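Local coordinates for protein esterase (Pelagibacterium halotolerans, PDB 5DWD) that probably hydrolyses carboxylic ester bonds, as a carboxylesterase of the alpha/beta hydrolase superfamily, at residues F63-F68 against A232-R237. Numbering follows the deposited sequence.
Sequences FWRDSF and ATAFLR
W64 of helix 54-65 lays its indole against helix 226-239 and is held there on a face and at an edge. Over the six-membered ring sits the CD2 methyl of L236, a CH-pi contact with L236 CD2 3.4 Å from the W64 ring centroid and 14° off its normal. At the rim, W64 NE1 donates to T233 OG1 at 2.9 Å, with the hydroxyl oxygen almost in the indole plane and an N-H...O angle of 158°. T233 points OG1 back beside its own backbone N (chi1 -56°), where the oxygen also hydrogen-bonds L229 O one turn earlier, so it joins the indole to the helix backbone. Farther round the same rim, the A232 methyl meets W64 CZ2 at 3.7 Å. Four residues on, F68 brings its ring in across L236, F68 CZ to L236 CB at 3.4 Å, while the edge of the F68 ring at CE1 meets R237 CG. L236 meets both rings, CD2 on the indole of W64 and CB on F68, and it also touches I160 on the central sheet.

The outer side is much looser. F63 offers just a ring edge, F63 CE2 lying 3.8 Å from T233 OG1, and S67 OG stays 3.9 Å from R237 NH1, with the arginine exposed. With the indole of W64 cut back to an alanine, the L236 methyl loses its aromatic face and T233 OG1 its N-H donor, which is likely to open a gap between the two helices. Helix 54-65 and the residues that follow it are therefore joined to helix 226-239, on one side of the alpha/beta hydrolase sheet, mainly by apolar packing, with one directional bond fixing how the indole is turned.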
loop_
_atom_site.group_PDB
_atom_site.type_symbol
_atom_site.label_atom_id
_atom_site.label_comp_id
_atom_site.label_asym_id
_atom_site.label_seq_id
_atom_site.Cartn_x
_atom_site.Cartn_y
_atom_site.Cartn_z
ATOM N N PHE B 63 -17.731 15.668 -14.056
ATOM C CA PHE B 63 -18.305 15.950 -12.729
ATOM C C PHE B 63 -17.166 16.182 -11.734
ATOM O O PHE B 63 -17.211 17.097 -10.916
ATOM C CB PHE B 63 -19.197 14.795 -12.297
ATOM C CG PHE B 63 -19.699 14.879 -10.906
ATOM C CD1 PHE B 63 -20.811 15.628 -10.603
ATOM C CD2 PHE B 63 -19.055 14.216 -9.881
ATOM C CE1 PHE B 63 -21.252 15.724 -9.302
ATOM C CE2 PHE B 63 -19.495 14.301 -8.573
ATOM C CZ PHE B 63 -20.604 15.069 -8.286
ATOM N N TRP B 64 -16.137 15.335 -11.802
ATOM C CA TRP B 64 -15.115 15.366 -10.799
ATOM C C TRP B 64 -14.120 16.489 -11.085
ATOM O O TRP B 64 -13.456 16.947 -10.161
ATOM C CB TRP B 64 -14.350 14.026 -10.743
ATOM C CG TRP B 64 -15.029 13.051 -9.885
ATOM C CD1 TRP B 64 -15.776 13.287 -8.823
ATOM C CD2 TRP B 64 -14.889 11.639 -9.969
ATOM N NE1 TRP B 64 -16.159 12.173 -8.233
ATOM C CE2 TRP B 64 -15.620 11.105 -8.909
ATOM C CE3 TRP B 64 -14.241 10.785 -10.849
ATOM C CZ2 TRP B 64 -15.799 9.744 -8.724
ATOM C CZ3 TRP B 64 -14.397 9.414 -10.664
ATOM C CH2 TRP B 64 -15.161 8.912 -9.589
ATOM N N ARG B 65 -13.981 16.903 -12.327
ATOM C CA ARG B 65 -12.965 17.970 -12.631
ATOM C C ARG B 65 -13.355 19.278 -11.892
ATOM O O ARG B 65 -12.446 20.063 -11.524
ATOM C CB ARG B 65 -12.728 18.186 -14.127
ATOM C CG ARG B 65 -13.848 18.913 -14.799
ATOM C CD ARG B 65 -13.709 19.036 -16.307
ATOM N NE ARG B 65 -12.375 19.250 -16.862
ATOM C CZ ARG B 65 -12.159 19.696 -18.102
ATOM N NH1 ARG B 65 -13.197 19.976 -18.933
ATOM N NH2 ARG B 65 -10.895 19.879 -18.533
ATOM N N ASP B 66 -14.644 19.495 -11.596
ATOM C CA ASP B 66 -15.054 20.649 -10.757
ATOM C C ASP B 66 -14.449 20.635 -9.343
ATOM O O ASP B 66 -14.215 21.702 -8.758
ATOM C CB ASP B 66 -16.581 20.737 -10.649
ATOM C CG ASP B 66 -17.234 21.130 -11.969
ATOM O OD1 ASP B 66 -16.579 21.670 -12.907
ATOM O OD2 ASP B 66 -18.444 20.940 -12.029
ATOM N N SER B 67 -14.225 19.442 -8.775
ATOM C CA SER B 67 -13.653 19.274 -7.470
ATOM C C SER B 67 -12.169 19.095 -7.425
ATOM O O SER B 67 -11.588 19.363 -6.393
ATOM C CB SER B 67 -14.306 18.108 -6.701
ATOM O OG SER B 67 -15.679 18.365 -6.529
ATOM N N PHE B 68 -11.550 18.705 -8.526
ATOM C CA PHE B 68 -10.163 18.249 -8.602
ATOM C C PHE B 68 -9.480 18.923 -9.747
ATOM O O PHE B 68 -9.255 18.399 -10.839
ATOM C CB PHE B 68 -10.135 16.687 -8.705
ATOM C CG PHE B 68 -10.811 16.039 -7.573
ATOM C CD1 PHE B 68 -10.327 16.187 -6.327
ATOM C CD2 PHE B 68 -11.974 15.346 -7.714
ATOM C CE1 PHE B 68 -10.999 15.680 -5.255
ATOM C CE2 PHE B 68 -12.639 14.821 -6.631
ATOM C CZ PHE B 68 -12.140 14.961 -5.409
ATOM N N ALA B 232 -17.359 8.039 -3.402
ATOM C CA ALA B 232 -16.174 8.102 -4.260
ATOM C C ALA B 232 -15.496 9.468 -4.265
ATOM O O ALA B 232 -14.303 9.562 -4.167
ATOM C CB ALA B 232 -16.453 7.646 -5.705
ATOM N N THR B 233 -16.285 10.511 -4.301
ATOM C CA THR B 233 -15.768 11.887 -4.315
ATOM C C THR B 233 -15.046 12.187 -3.004
ATOM O O THR B 233 -13.940 12.698 -2.981
ATOM C CB THR B 233 -16.891 12.935 -4.564
ATOM O OG1 THR B 233 -17.579 12.653 -5.775
ATOM C CG2 THR B 233 -16.304 14.341 -4.657
ATOM N N ALA B 234 -15.638 11.796 -1.897
ATOM C CA ALA B 234 -14.974 11.951 -0.627
ATOM C C ALA B 234 -13.692 11.172 -0.506
ATOM O O ALA B 234 -12.751 11.640 0.113
ATOM C CB ALA B 234 -15.932 11.672 0.495
ATOM N N PHE B 235 -13.647 9.946 -1.060
ATOM C CA PHE B 235 -12.443 9.174 -1.067
ATOM C C PHE B 235 -11.364 9.858 -1.922
ATOM O O PHE B 235 -10.217 9.907 -1.505
ATOM C CB PHE B 235 -12.755 7.770 -1.567
ATOM C CG PHE B 235 -11.575 6.815 -1.619
ATOM C CD1 PHE B 235 -11.010 6.285 -0.470
ATOM C CD2 PHE B 235 -11.046 6.374 -2.837
ATOM C CE1 PHE B 235 -9.981 5.334 -0.556
ATOM C CE2 PHE B 235 -10.041 5.424 -2.901
ATOM C CZ PHE B 235 -9.488 4.933 -1.764
ATOM N N LEU B 236 -11.734 10.347 -3.086
ATOM C CA LEU B 236 -10.791 11.143 -3.962
ATOM C C LEU B 236 -10.218 12.377 -3.201
ATOM O O LEU B 236 -9.012 12.639 -3.251
ATOM C CB LEU B 236 -11.492 11.588 -5.219
ATOM C CG LEU B 236 -11.457 10.752 -6.511
ATOM C CD1 LEU B 236 -10.544 9.586 -6.562
ATOM C CD2 LEU B 236 -12.623 10.886 -7.458
ATOM N N ARG B 237 -11.079 13.036 -2.435
ATOM C CA ARG B 237 -10.619 14.172 -1.638
ATOM C C ARG B 237 -9.617 13.733 -0.584
ATOM O O ARG B 237 -8.673 14.504 -0.272
ATOM C CB ARG B 237 -11.793 14.944 -0.994
ATOM C CG ARG B 237 -12.291 16.083 -1.823
ATOM C CD ARG B 237 -13.130 17.046 -1.004
ATOM N NE ARG B 237 -14.445 16.454 -0.897
ATOM C CZ ARG B 237 -15.489 16.717 -1.682
ATOM N NH1 ARG B 237 -15.408 17.622 -2.671
ATOM N NH2 ARG B 237 -16.638 16.058 -1.460
#